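Local structure of homospermidine synthase (Legionella pneumophila subsp. pneumophila str. Philadelphia 1, 2PH5) at residues N14-G20 / D85-S91; V43-E49 / V61-Q67; I200-A206 / L359-G365. The protein probably catalyses the NAD-dependent formation of the polyamine homospermidine, and binds nicotinamide-adenine-dinucleotide in a Rossmann-type domain. All coordinates share one frame; numbering follows the deposited sequence.

Contact 1. Residues N14-G20 / D85-S91; sequences NRFVILG and DFLIDVS. With NAD (nicotinamide-adenine-dinucleotide), chain C.
V17 and L87 pair at the heart of two parallel neighbours, strands 16-19 and 86-89, in the middle of the Rossmann-type sheet that carries NAD. The ladder runs from F86 N on R15 O to V90 N on L19 O, and its shortest bond is I88 N to V17 O at 2.8 Å. On one face F16 CD2 lies 3.6 Å from F86 CB and also meets I88 CD1; the two phenyl planes stand 44° apart, with I404 of helix 391-408 touching both side chains. On the other face L19 bends over its partner: with CG between the backbone N and the carbonyl carbon (chi1 81°), CD2 comes within 3.3 Å of D89 CA and also touches L87 CD1. At the N-terminal end N14 ND2 (3.0 Å) and the amide of R15 reach D85 OD1 from opposite faces of the carboxylate. D85 OD2 lies over one face of the R15 guanidinium, a salt bridge of charges alone, and takes a further bond from E82 N. At the NAD end D89 OD2 accepts from S91 N, which makes an Asx turn, and also from S91 OG, while D89 OD1 is held by Y110. Polar groups thus fix both ends of an apolar middle, and the doubly bonded D89 carboxylate is consistent with holding the turn from which S91 O meets NAD O3D, 3.3 Å away.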
loop_
_atom_site.group_PDB
_atom_site.type_symbol
_atom_site.label_atom_id
_atom_site.label_comp_id
_atom_site.label_asym_id
_atom_site.label_seq_id
_atom_site.Cartn_x
_atom_site.Cartn_y
_atom_site.Cartn_z
ATOM N N ASN A 14 -25.835 22.392 34.239
ATOM C CA ASN A 14 -24.696 23.246 33.932
ATOM C C ASN A 14 -24.457 23.418 32.444
ATOM O O ASN A 14 -25.373 23.273 31.638
ATOM C CB ASN A 14 -23.448 22.708 34.620
ATOM C CG ASN A 14 -23.440 23.023 36.098
ATOM O OD1 ASN A 14 -24.312 22.579 36.842
ATOM N ND2 ASN A 14 -22.460 23.812 36.530
ATOM N N ARG A 15 -23.229 23.740 32.068
ATOM C CA ARG A 15 -22.953 23.936 30.658
ATOM C C ARG A 15 -21.741 23.160 30.206
ATOM O O ARG A 15 -20.858 22.849 31.000
ATOM C CB ARG A 15 -22.772 25.427 30.357
ATOM C CG ARG A 15 -21.627 26.075 31.083
ATOM C CD ARG A 15 -22.094 27.207 31.995
ATOM N NE ARG A 15 -21.337 28.439 31.757
ATOM C CZ ARG A 15 -21.289 29.468 32.598
ATOM N NH1 ARG A 15 -21.952 29.418 33.747
ATOM N NH2 ARG A 15 -20.589 30.551 32.283
ATOM N N PHE A 16 -21.725 22.826 28.922
ATOM C CA PHE A 16 -20.616 22.091 28.331
ATOM C C PHE A 16 -19.774 23.030 27.481
ATOM O O PHE A 16 -20.272 23.601 26.515
ATOM C CB PHE A 16 -21.134 20.957 27.445
ATOM C CG PHE A 16 -21.563 19.733 28.205
ATOM C CD1 PHE A 16 -22.874 19.269 28.124
ATOM C CD2 PHE A 16 -20.652 19.023 28.976
ATOM C CE1 PHE A 16 -23.265 18.113 28.799
ATOM C CE2 PHE A 16 -21.036 17.867 29.654
ATOM C CZ PHE A 16 -22.342 17.413 29.563
ATOM N N VAL A 17 -18.512 23.211 27.848
ATOM C CA VAL A 17 -17.632 24.059 27.054
ATOM C C VAL A 17 -16.720 23.133 26.258
ATOM O O VAL A 17 -15.868 22.452 26.825
ATOM C CB VAL A 17 -16.723 24.984 27.920
ATOM C CG1 VAL A 17 -15.752 25.745 27.012
ATOM C CG2 VAL A 17 -17.561 25.973 28.721
ATOM N N ILE A 18 -16.900 23.076 24.948
ATOM C CA ILE A 18 -16.030 22.220 24.172
ATOM C C ILE A 18 -15.088 23.054 23.313
ATOM O O ILE A 18 -15.527 23.864 22.492
ATOM C CB ILE A 18 -16.852 21.213 23.306
ATOM C CG1 ILE A 18 -16.047 20.833 22.062
ATOM C CG2 ILE A 18 -18.246 21.761 23.020
ATOM C CD1 ILE A 18 -16.806 19.996 21.077
ATOM N N LEU A 19 -13.785 22.894 23.533
ATOM C CA LEU A 19 -12.841 23.657 22.735
ATOM C C LEU A 19 -12.307 22.731 21.666
ATOM O O LEU A 19 -11.884 21.609 21.945
ATOM C CB LEU A 19 -11.692 24.235 23.574
ATOM C CG LEU A 19 -10.533 23.312 23.915
ATOM C CD1 LEU A 19 -9.344 24.126 24.392
ATOM C CD2 LEU A 19 -10.986 22.320 24.962
ATOM N N GLY A 20 -12.335 23.222 20.435
ATOM C CA GLY A 20 -11.912 22.434 19.301
ATOM C C GLY A 20 -13.187 21.934 18.652
ATOM O O GLY A 20 -14.156 21.654 19.357
ATOM N N ASP A 85 -19.071 23.129 35.856
ATOM C CA ASP A 85 -19.206 23.087 34.413
ATOM C C ASP A 85 -18.279 21.992 33.908
ATOM O O ASP A 85 -17.494 21.437 34.674
ATOM C CB ASP A 85 -18.846 24.433 33.785
ATOM C CG ASP A 85 -19.950 25.458 33.942
ATOM O OD1 ASP A 85 -21.112 25.048 34.157
ATOM O OD2 ASP A 85 -19.666 26.672 33.835
ATOM N N PHE A 86 -18.360 21.679 32.623
ATOM C CA PHE A 86 -17.532 20.620 32.068
ATOM C C PHE A 86 -16.820 21.066 30.795
ATOM O O PHE A 86 -17.461 21.423 29.806
ATOM C CB PHE A 86 -18.420 19.399 31.784
ATOM C CG PHE A 86 -17.682 18.086 31.734
ATOM C CD1 PHE A 86 -18.300 16.923 32.187
ATOM C CD2 PHE A 86 -16.389 18.000 31.220
ATOM C CE1 PHE A 86 -17.646 15.689 32.132
ATOM C CE2 PHE A 86 -15.722 16.768 31.159
ATOM C CZ PHE A 86 -16.353 15.612 31.616
ATOM N N LEU A 87 -15.492 21.053 30.826
ATOM C CA LEU A 87 -14.715 21.434 29.655
ATOM C C LEU A 87 -14.337 20.186 28.859
ATOM O O LEU A 87 -13.490 19.408 29.290
ATOM C CB LEU A 87 -13.440 22.183 30.072
ATOM C CG LEU A 87 -12.425 22.523 28.965
ATOM C CD1 LEU A 87 -13.090 23.379 27.904
ATOM C CD2 LEU A 87 -11.241 23.274 29.555
ATOM N N ILE A 88 -14.983 19.975 27.717
ATOM C CA ILE A 88 -14.654 18.823 26.886
ATOM C C ILE A 88 -13.512 19.281 25.981
ATOM O O ILE A 88 -13.695 20.139 25.123
ATOM C CB ILE A 88 -15.866 18.363 26.040
ATOM C CG1 ILE A 88 -17.030 18.000 26.958
ATOM C CG2 ILE A 88 -15.510 17.125 25.229
ATOM C CD1 ILE A 88 -18.306 17.691 26.219
ATOM N N ASP A 89 -12.324 18.720 26.201
ATOM C CA ASP A 89 -11.136 19.086 25.430
ATOM C C ASP A 89 -10.937 18.156 24.244
ATOM O O ASP A 89 -10.546 17.002 24.406
ATOM C CB ASP A 89 -9.904 19.043 26.348
ATOM C CG ASP A 89 -8.614 19.502 25.659
ATOM O OD1 ASP A 89 -7.573 19.567 26.362
ATOM O OD2 ASP A 89 -8.627 19.791 24.436
ATOM N N VAL A 90 -11.216 18.660 23.047
ATOM C CA VAL A 90 -11.041 17.872 21.835
ATOM C C VAL A 90 -10.276 18.721 20.809
ATOM O O VAL A 90 -10.577 18.706 19.610
ATOM C CB VAL A 90 -12.407 17.424 21.249
ATOM C CG1 VAL A 90 -13.098 16.464 22.205
ATOM C CG2 VAL A 90 -13.289 18.624 20.992
ATOM N N SER A 91 -9.286 19.461 21.312
ATOM C CA SER A 91 -8.449 20.345 20.499
ATOM C C SER A 91 -7.074 19.754 20.256
ATOM O O SER A 91 -6.796 18.617 20.621
ATOM C CB SER A 91 -8.254 21.695 21.197
ATOM O OG SER A 91 -7.550 21.534 22.422
HETATM P PA NAD C . -8.714 18.069 14.366
HETATM O O1A NAD C . -7.378 18.602 13.926
HETATM O O2A NAD C . -9.649 17.572 13.319
HETATM O O5B NAD C . -9.507 19.173 15.250
HETATM C C5B NAD C . -8.842 19.872 16.299
HETATM C C4B NAD C . -9.563 21.216 16.517
HETATM O O4B NAD C . -8.843 21.884 17.529
HETATM C C3B NAD C . -9.582 22.136 15.292
HETATM O O3B NAD C . -10.924 22.523 14.983
HETATM C C2B NAD C . -8.733 23.308 15.695
HETATM O O2B NAD C . -9.107 24.545 15.133
HETATM C C1B NAD C . -8.774 23.261 17.223
HETATM N N9A NAD C . -7.592 23.797 17.909
HETATM C C8A NAD C . -6.287 23.754 17.390
HETATM N N7A NAD C . -5.591 24.864 17.707
HETATM C C5A NAD C . -6.431 25.648 18.421
HETATM C C6A NAD C . -6.252 26.899 19.010
HETATM N N6A NAD C . -5.107 27.581 18.970
HETATM N N1A NAD C . -7.340 27.441 19.680
HETATM C C2A NAD C . -8.554 26.791 19.769
HETATM N N3A NAD C . -8.752 25.553 19.204
HETATM C C4A NAD C . -7.681 25.019 18.546
HETATM O O3 NAD C . -8.373 16.864 15.332
HETATM P PN NAD C . -9.275 15.888 16.232
HETATM O O1N NAD C . -8.821 14.504 15.959
HETATM O O2N NAD C . -10.719 16.244 15.999
HETATM O O5D NAD C . -8.699 16.450 17.597
HETATM C C5D NAD C . -9.039 16.005 18.886
HETATM C C4D NAD C . -7.921 15.064 19.284
HETATM O O4D NAD C . -8.475 13.837 19.674
HETATM C C3D NAD C . -6.413 14.931 19.347
HETATM O O3D NAD C . -5.888 15.488 20.542
HETATM C C2D NAD C . -6.231 13.426 19.258
HETATM O O2D NAD C . -5.012 12.977 19.777
HETATM C C1D NAD C . -7.466 12.890 19.972
HETATM N N1N NAD C . -8.016 11.605 19.481
HETATM C C2N NAD C . -8.117 10.525 20.329
HETATM C C3N NAD C . -8.671 9.332 19.816
HETATM C C7N NAD C . -8.834 8.118 20.662
HETATM O O7N NAD C . -9.398 7.014 20.077
HETATM N N7N NAD C . -8.487 8.079 21.932
HETATM C C4N NAD C . -9.113 9.244 18.457
HETATM C C5N NAD C . -8.985 10.374 17.622
HETATM C C6N NAD C . -8.447 11.547 18.116
HETATM O O HOH W 1 -22.505 27.129 35.765
#

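Contact 2. Residues V43-E49 / V61-Q67; sequences VTIIAAE and VSFKLQQ. With NAD (nicotinamide-adenine-dinucleotide), chain C.
F63, on an edge strand of the parallel sheet within this chain, brings its ring obliquely against I45 and A47 of the adjacent strand 43-47. Its CB leaves on the face shared by I45 and A47, and CG is placed anti to the backbone N (chi1 -179°), which turns the ring back across the neighbouring strand. From there CD2 meets I45 CG2 at 3.5 Å, CE2 touches that same methyl and the CB of A47, and CZ at the tip sits 3.6 Å from A47 CB. The carbonyl oxygen of E49 lies farther on, at the ring edge and near its plane. On the far side of I45, V61 CG1 meets both V43 CG1 and I45 CG1, with M29 and F33 of helix 23-35 packed on V61.

The backbones hold this register through four bonds; K64 N to I45 O is short, 2.7 Å, and nearly straight at 175°. The opposite face is more polar: a water bonded to T44 OG1 and S62 OG also donates to I45 O, and the K64 chain leads away from the contact.

Past the strand ends both segments turn to the cofactor. NAD O2B donates to E49 OE1 (2.6 Å) and accepts from E49 N, with a weak bond from A48 N. A48 CB packs on the adenine, and Q67 CG lies 3.3 Å from NAD N6A. Strand 43-47, helix 55-59 and strand 62-65 form a beta-alpha-beta unit, and an acidic residue just after the domain's second strand, here E49 after strand 43-47, bound to the adenosine ribose is a hallmark of NAD-binding Rossmann folds.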
loop_
_atom_site.group_PDB
_atom_site.type_symbol
_atom_site.label_atom_id
_atom_site.label_comp_id
_atom_site.label_asym_id
_atom_site.label_seq_id
_atom_site.Cartn_x
_atom_site.Cartn_y
_atom_site.Cartn_z
ATOM N N VAL A 43 -24.529 24.804 25.722
ATOM C CA VAL A 43 -23.335 24.339 25.040
ATOM C C VAL A 43 -22.673 25.513 24.326
ATOM O O VAL A 43 -23.350 26.384 23.791
ATOM C CB VAL A 43 -23.689 23.232 24.022
ATOM C CG1 VAL A 43 -22.420 22.576 23.498
ATOM C CG2 VAL A 43 -24.591 22.199 24.684
ATOM N N THR A 44 -21.348 25.541 24.348
ATOM C CA THR A 44 -20.569 26.598 23.706
ATOM C C THR A 44 -19.314 25.947 23.103
ATOM O O THR A 44 -18.723 25.055 23.713
ATOM C CB THR A 44 -20.182 27.710 24.733
ATOM O OG1 THR A 44 -19.158 28.542 24.179
ATOM C CG2 THR A 44 -19.692 27.102 26.033
ATOM N N ILE A 45 -18.940 26.384 21.900
ATOM C CA ILE A 45 -17.783 25.848 21.175
ATOM C C ILE A 45 -16.759 26.928 20.833
ATOM O O ILE A 45 -17.117 27.981 20.312
ATOM C CB ILE A 45 -18.202 25.223 19.831
ATOM C CG1 ILE A 45 -19.187 24.081 20.062
ATOM C CG2 ILE A 45 -16.971 24.754 19.056
ATOM C CD1 ILE A 45 -19.790 23.568 18.776
ATOM N N ILE A 46 -15.489 26.647 21.107
ATOM C CA ILE A 46 -14.405 27.573 20.810
ATOM C C ILE A 46 -13.405 26.812 19.959
ATOM O O ILE A 46 -12.940 25.748 20.369
ATOM C CB ILE A 46 -13.691 28.022 22.083
ATOM C CG1 ILE A 46 -14.725 28.513 23.094
ATOM C CG2 ILE A 46 -12.639 29.077 21.745
ATOM C CD1 ILE A 46 -14.137 29.025 24.374
ATOM N N ALA A 47 -13.079 27.346 18.783
ATOM C CA ALA A 47 -12.133 26.702 17.868
ATOM C C ALA A 47 -11.375 27.751 17.055
ATOM O O ALA A 47 -11.869 28.858 16.850
ATOM C CB ALA A 47 -12.876 25.755 16.942
ATOM N N ALA A 48 -10.183 27.402 16.582
ATOM C CA ALA A 48 -9.373 28.353 15.819
ATOM C C ALA A 48 -9.747 28.456 14.345
ATOM O O ALA A 48 -9.643 29.525 13.745
ATOM C CB ALA A 48 -7.907 28.003 15.945
ATOM N N GLU A 49 -10.170 27.340 13.765
ATOM C CA GLU A 49 -10.544 27.313 12.361
ATOM C C GLU A 49 -12.017 26.993 12.228
ATOM O O GLU A 49 -12.549 26.149 12.960
ATOM C CB GLU A 49 -9.744 26.250 11.605
ATOM C CG GLU A 49 -8.252 26.481 11.563
ATOM C CD GLU A 49 -7.467 25.232 11.930
ATOM O OE1 GLU A 49 -7.419 24.897 13.136
ATOM O OE2 GLU A 49 -6.910 24.579 11.014
ATOM N N VAL A 61 -25.890 25.553 18.436
ATOM C CA VAL A 61 -24.922 25.761 19.494
ATOM C C VAL A 61 -23.972 26.882 19.113
ATOM O O VAL A 61 -23.437 26.910 18.007
ATOM C CB VAL A 61 -24.145 24.445 19.794
ATOM C CG1 VAL A 61 -22.980 24.701 20.729
ATOM C CG2 VAL A 61 -25.099 23.431 20.424
ATOM N N SER A 62 -23.794 27.820 20.035
ATOM C CA SER A 62 -22.912 28.965 19.836
ATOM C C SER A 62 -21.508 28.506 19.427
ATOM O O SER A 62 -20.998 27.516 19.944
ATOM C CB SER A 62 -22.851 29.771 21.141
ATOM O OG SER A 62 -21.824 30.743 21.110
ATOM N N PHE A 63 -20.891 29.222 18.494
ATOM C CA PHE A 63 -19.543 28.886 18.027
ATOM C C PHE A 63 -18.692 30.146 17.965
ATOM O O PHE A 63 -19.015 31.099 17.256
ATOM C CB PHE A 63 -19.593 28.221 16.640
ATOM C CG PHE A 63 -18.241 27.820 16.107
ATOM C CD1 PHE A 63 -17.380 28.764 15.559
ATOM C CD2 PHE A 63 -17.819 26.498 16.181
ATOM C CE1 PHE A 63 -16.113 28.402 15.090
ATOM C CE2 PHE A 63 -16.551 26.117 15.717
ATOM C CZ PHE A 63 -15.696 27.074 15.170
ATOM N N LYS A 64 -17.601 30.139 18.715
ATOM C CA LYS A 64 -16.705 31.278 18.768
ATOM C C LYS A 64 -15.387 30.976 18.066
ATOM O O LYS A 64 -14.667 30.049 18.440
ATOM C CB LYS A 64 -16.448 31.662 20.232
ATOM C CG LYS A 64 -15.338 32.677 20.439
ATOM C CD LYS A 64 -15.680 34.021 19.835
ATOM C CE LYS A 64 -14.572 35.037 20.086
ATOM N NZ LYS A 64 -15.022 36.413 19.721
ATOM N N LEU A 65 -15.074 31.771 17.054
ATOM C CA LEU A 65 -13.846 31.583 16.306
ATOM C C LEU A 65 -12.696 32.292 17.020
ATOM O O LEU A 65 -12.598 33.516 16.984
ATOM C CB LEU A 65 -14.019 32.141 14.889
ATOM C CG LEU A 65 -13.039 31.630 13.827
ATOM C CD1 LEU A 65 -13.497 32.073 12.446
ATOM C CD2 LEU A 65 -11.640 32.153 14.132
ATOM N N GLN A 66 -11.835 31.530 17.683
ATOM C CA GLN A 66 -10.709 32.135 18.372
ATOM C C GLN A 66 -9.561 31.178 18.594
ATOM O O GLN A 66 -9.762 29.994 18.838
ATOM C CB GLN A 66 -11.137 32.716 19.720
ATOM C CG GLN A 66 -9.975 33.334 20.484
ATOM C CD GLN A 66 -10.316 34.677 21.111
ATOM O OE1 GLN A 66 -11.215 34.780 21.953
ATOM N NE2 GLN A 66 -9.590 35.717 20.704
ATOM N N GLN A 67 -8.345 31.702 18.495
ATOM C CA GLN A 67 -7.149 30.901 18.709
ATOM C C GLN A 67 -6.759 31.003 20.188
ATOM O O GLN A 67 -6.588 32.100 20.718
ATOM C CB GLN A 67 -6.018 31.417 17.818
ATOM C CG GLN A 67 -4.664 30.774 18.081
ATOM C CD GLN A 67 -3.577 31.332 17.176
ATOM O OE1 GLN A 67 -3.659 31.225 15.952
ATOM N NE2 GLN A 67 -2.559 31.937 17.774
HETATM P PA NAD C . -8.714 18.069 14.366
HETATM O O1A NAD C . -7.378 18.602 13.926
HETATM O O2A NAD C . -9.649 17.572 13.319
HETATM O O5B NAD C . -9.507 19.173 15.250
HETATM C C5B NAD C . -8.842 19.872 16.299
HETATM C C4B NAD C . -9.563 21.216 16.517
HETATM O O4B NAD C . -8.843 21.884 17.529
HETATM C C3B NAD C . -9.582 22.136 15.292
HETATM O O3B NAD C . -10.924 22.523 14.983
HETATM C C2B NAD C . -8.733 23.308 15.695
HETATM O O2B NAD C . -9.107 24.545 15.133
HETATM C C1B NAD C . -8.774 23.261 17.223
HETATM N N9A NAD C . -7.592 23.797 17.909
HETATM C C8A NAD C . -6.287 23.754 17.390
HETATM N N7A NAD C . -5.591 24.864 17.707
HETATM C C5A NAD C . -6.431 25.648 18.421
HETATM C C6A NAD C . -6.252 26.899 19.010
HETATM N N6A NAD C . -5.107 27.581 18.970
HETATM N N1A NAD C . -7.340 27.441 19.680
HETATM C C2A NAD C . -8.554 26.791 19.769
HETATM N N3A NAD C . -8.752 25.553 19.204
HETATM C C4A NAD C . -7.681 25.019 18.546
HETATM O O3 NAD C . -8.373 16.864 15.332
HETATM P PN NAD C . -9.275 15.888 16.232
HETATM O O1N NAD C . -8.821 14.504 15.959
HETATM O O2N NAD C . -10.719 16.244 15.999
HETATM O O5D NAD C . -8.699 16.450 17.597
HETATM C C5D NAD C . -9.039 16.005 18.886
HETATM C C4D NAD C . -7.921 15.064 19.284
HETATM O O4D NAD C . -8.475 13.837 19.674
HETATM C C3D NAD C . -6.413 14.931 19.347
HETATM O O3D NAD C . -5.888 15.488 20.542
HETATM C C2D NAD C . -6.231 13.426 19.258
HETATM O O2D NAD C . -5.012 12.977 19.777
HETATM C C1D NAD C . -7.466 12.890 19.972
HETATM N N1N NAD C . -8.016 11.605 19.481
HETATM C C2N NAD C . -8.117 10.525 20.329
HETATM C C3N NAD C . -8.671 9.332 19.816
HETATM C C7N NAD C . -8.834 8.118 20.662
HETATM O O7N NAD C . -9.398 7.014 20.077
HETATM N N7N NAD C . -8.487 8.079 21.932
HETATM C C4N NAD C . -9.113 9.244 18.457
HETATM C C5N NAD C . -8.985 10.374 17.622
HETATM C C6N NAD C . -8.447 11.547 18.116
HETATM O O HOH W 2 -18.939 29.617 21.737
#

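Contact 3. Residues I200-A206 / L359-G365; sequences IKVIHVA and LGVLLMG
M364, a selenomethionine, folds across strand 202-206 to lay its methyl on the H204 imidazole, and this is the tight part of an antiparallel pairing with strand 359-364. CE stands 3.4 Å from the ring centroid, only 12° off the normal, a CH-pi contact, with SE also over that face. Bends at chi2 and chi3 (149° and -92°) carry the chain back over the ring, while V202 CG1 braces M364 CB at 3.6 Å. H204 ND1 is bonded to S278 OG of strand 275-278. Next to it H204 and L362 exchange two strong backbone bonds, L362 N to H204 O measuring 2.7 Å. Toward A206 and G360 the pairing slackens, both bonds being weak and bent, and V205 CG2 barely meets V361 CG1 at 4.5 Å. At the other end K201 and V202 both face M364, a classic beta bulge, beside which the partly exposed K201 extends its chain away. I203 and L363 lie side by side on the face covered by helix 158-176, through I167 and L171; S278 touches L362 on the other face, and strand 311-322 bonds along the far edge of strand 202-213.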
loop_
_atom_site.group_PDB
_atom_site.type_symbol
_atom_site.label_atom_id
_atom_site.label_comp_id
_atom_site.label_asym_id
_atom_site.label_seq_id
_atom_site.Cartn_x
_atom_site.Cartn_y
_atom_site.Cartn_z
ATOM N N ILE A 200 -0.713 -14.601 29.890
ATOM C CA ILE A 200 -0.662 -13.577 28.871
ATOM C C ILE A 200 0.772 -13.144 28.660
ATOM O O ILE A 200 1.402 -12.593 29.563
ATOM C CB ILE A 200 -1.469 -12.354 29.282
ATOM C CG1 ILE A 200 -2.877 -12.784 29.703
ATOM C CG2 ILE A 200 -1.540 -11.370 28.126
ATOM C CD1 ILE A 200 -3.652 -13.490 28.614
ATOM N N LYS A 201 1.285 -13.396 27.463
ATOM C CA LYS A 201 2.653 -13.030 27.131
ATOM C C LYS A 201 2.706 -11.751 26.304
ATOM O O LYS A 201 3.693 -11.018 26.340
ATOM C CB LYS A 201 3.323 -14.163 26.356
ATOM C CG LYS A 201 3.538 -15.431 27.156
ATOM C CD LYS A 201 4.097 -16.524 26.262
ATOM C CE LYS A 201 4.497 -17.748 27.050
ATOM N NZ LYS A 201 5.258 -18.673 26.171
ATOM N N VAL A 202 1.638 -11.486 25.558
ATOM C CA VAL A 202 1.587 -10.302 24.720
ATOM C C VAL A 202 0.155 -9.848 24.436
ATOM O O VAL A 202 -0.741 -10.663 24.198
ATOM C CB VAL A 202 2.349 -10.549 23.378
ATOM C CG1 VAL A 202 1.892 -11.844 22.754
ATOM C CG2 VAL A 202 2.129 -9.393 22.405
ATOM N N ILE A 203 -0.044 -8.532 24.483
ATOM C CA ILE A 203 -1.337 -7.911 24.224
ATOM C C ILE A 203 -1.213 -6.951 23.041
ATOM O O ILE A 203 -0.342 -6.084 23.030
ATOM C CB ILE A 203 -1.826 -7.075 25.432
ATOM C CG1 ILE A 203 -2.151 -7.971 26.630
ATOM C CG2 ILE A 203 -3.052 -6.270 25.032
ATOM C CD1 ILE A 203 -2.749 -7.203 27.816
ATOM N N HIS A 204 -2.082 -7.104 22.050
ATOM C CA HIS A 204 -2.069 -6.213 20.894
ATOM C C HIS A 204 -3.356 -5.404 20.857
ATOM O O HIS A 204 -4.408 -5.863 21.310
ATOM C CB HIS A 204 -2.019 -6.988 19.566
ATOM C CG HIS A 204 -0.675 -7.546 19.218
ATOM N ND1 HIS A 204 -0.478 -8.382 18.139
ATOM C CD2 HIS A 204 0.536 -7.401 19.803
ATOM C CE1 HIS A 204 0.793 -8.731 18.076
ATOM N NE2 HIS A 204 1.432 -8.150 19.076
ATOM N N VAL A 205 -3.256 -4.191 20.331
ATOM C CA VAL A 205 -4.425 -3.363 20.117
ATOM C C VAL A 205 -4.510 -3.636 18.625
ATOM O O VAL A 205 -3.741 -3.078 17.837
ATOM C CB VAL A 205 -4.156 -1.860 20.371
ATOM C CG1 VAL A 205 -5.394 -1.049 20.006
ATOM C CG2 VAL A 205 -3.806 -1.634 21.850
ATOM N N ALA A 206 -5.387 -4.565 18.259
ATOM C CA ALA A 206 -5.543 -4.963 16.867
ATOM C C ALA A 206 -6.782 -4.329 16.259
ATOM O O ALA A 206 -7.908 -4.595 16.684
ATOM C CB ALA A 206 -5.618 -6.480 16.770
ATOM N N LEU A 359 -12.113 -2.491 16.000
ATOM C CA LEU A 359 -11.173 -2.057 17.018
ATOM C C LEU A 359 -11.272 -2.993 18.213
ATOM O O LEU A 359 -12.368 -3.274 18.691
ATOM C CB LEU A 359 -11.493 -0.631 17.463
ATOM C CG LEU A 359 -10.712 -0.148 18.689
ATOM C CD1 LEU A 359 -9.228 -0.155 18.367
ATOM C CD2 LEU A 359 -11.174 1.268 19.088
ATOM N N GLY A 360 -10.132 -3.484 18.686
ATOM C CA GLY A 360 -10.152 -4.380 19.824
ATOM C C GLY A 360 -8.766 -4.732 20.319
ATOM O O GLY A 360 -7.770 -4.211 19.818
ATOM N N VAL A 361 -8.710 -5.618 21.307
ATOM C CA VAL A 361 -7.451 -6.055 21.891
ATOM C C VAL A 361 -7.261 -7.558 21.792
ATOM O O VAL A 361 -8.181 -8.338 22.026
ATOM C CB VAL A 361 -7.344 -5.665 23.373
ATOM C CG1 VAL A 361 -7.101 -4.174 23.496
ATOM C CG2 VAL A 361 -8.616 -6.058 24.101
ATOM N N LEU A 362 -6.047 -7.957 21.452
ATOM C CA LEU A 362 -5.725 -9.357 21.306
ATOM C C LEU A 362 -4.824 -9.789 22.447
ATOM O O LEU A 362 -3.736 -9.237 22.624
ATOM C CB LEU A 362 -5.020 -9.564 19.968
ATOM C CG LEU A 362 -4.677 -10.979 19.508
ATOM C CD1 LEU A 362 -5.959 -11.802 19.435
ATOM C CD2 LEU A 362 -3.980 -10.920 18.137
ATOM N N LEU A 363 -5.282 -10.753 23.240
ATOM C CA LEU A 363 -4.469 -11.267 24.343
ATOM C C LEU A 363 -3.947 -12.638 23.940
ATOM O O LEU A 363 -4.735 -13.518 23.617
ATOM C CB LEU A 363 -5.294 -11.385 25.622
ATOM C CG LEU A 363 -5.591 -10.041 26.274
ATOM C CD1 LEU A 363 -6.497 -9.209 25.370
ATOM C CD2 LEU A 363 -6.249 -10.277 27.612
HETATM N N MSE A 364 -2.627 -12.807 23.941
HETATM C CA MSE A 364 -2.002 -14.077 23.561
HETATM C C MSE A 364 -1.207 -14.708 24.709
HETATM O O MSE A 364 -0.628 -13.998 25.533
HETATM C CB MSE A 364 -1.065 -13.859 22.369
HETATM C CG MSE A 364 -1.740 -13.303 21.122
HETATM SE SE MSE A 364 -0.548 -12.172 20.056
HETATM C CE MSE A 364 -0.989 -10.464 20.867
ATOM N N GLY A 365 -1.183 -16.040 24.754
ATOM C CA GLY A 365 -0.454 -16.744 25.795
ATOM C C GLY A 365 -1.246 -17.814 26.530
ATOM O O GLY A 365 -0.705 -18.865 26.884
#

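Overall arrangement
Contacts 1 and 2 belong to one parallel sheet, where strands 16-19 and 43-47 are neighbours: G20 N lies 2.6 Å from I46 O, probably a hydrogen bond, and contact 2 is nested within the chain loop closed by contact 1. Contact 1 is buried, with charged and amide groups at its ends; contact 2 lies at the sheet's edge, with a bridging water on the T44/S62 side and exposed residues along strand 62-65. Both touch NAD: contact 2 bonds the adenosine ribose, contact 1 the other ribose through S91 O, merely approaching the first. Contact 3 is also buried but antiparallel and largely apolar, in a mixed sheet of the other family region, its centre about 33 Å from that of contact 1.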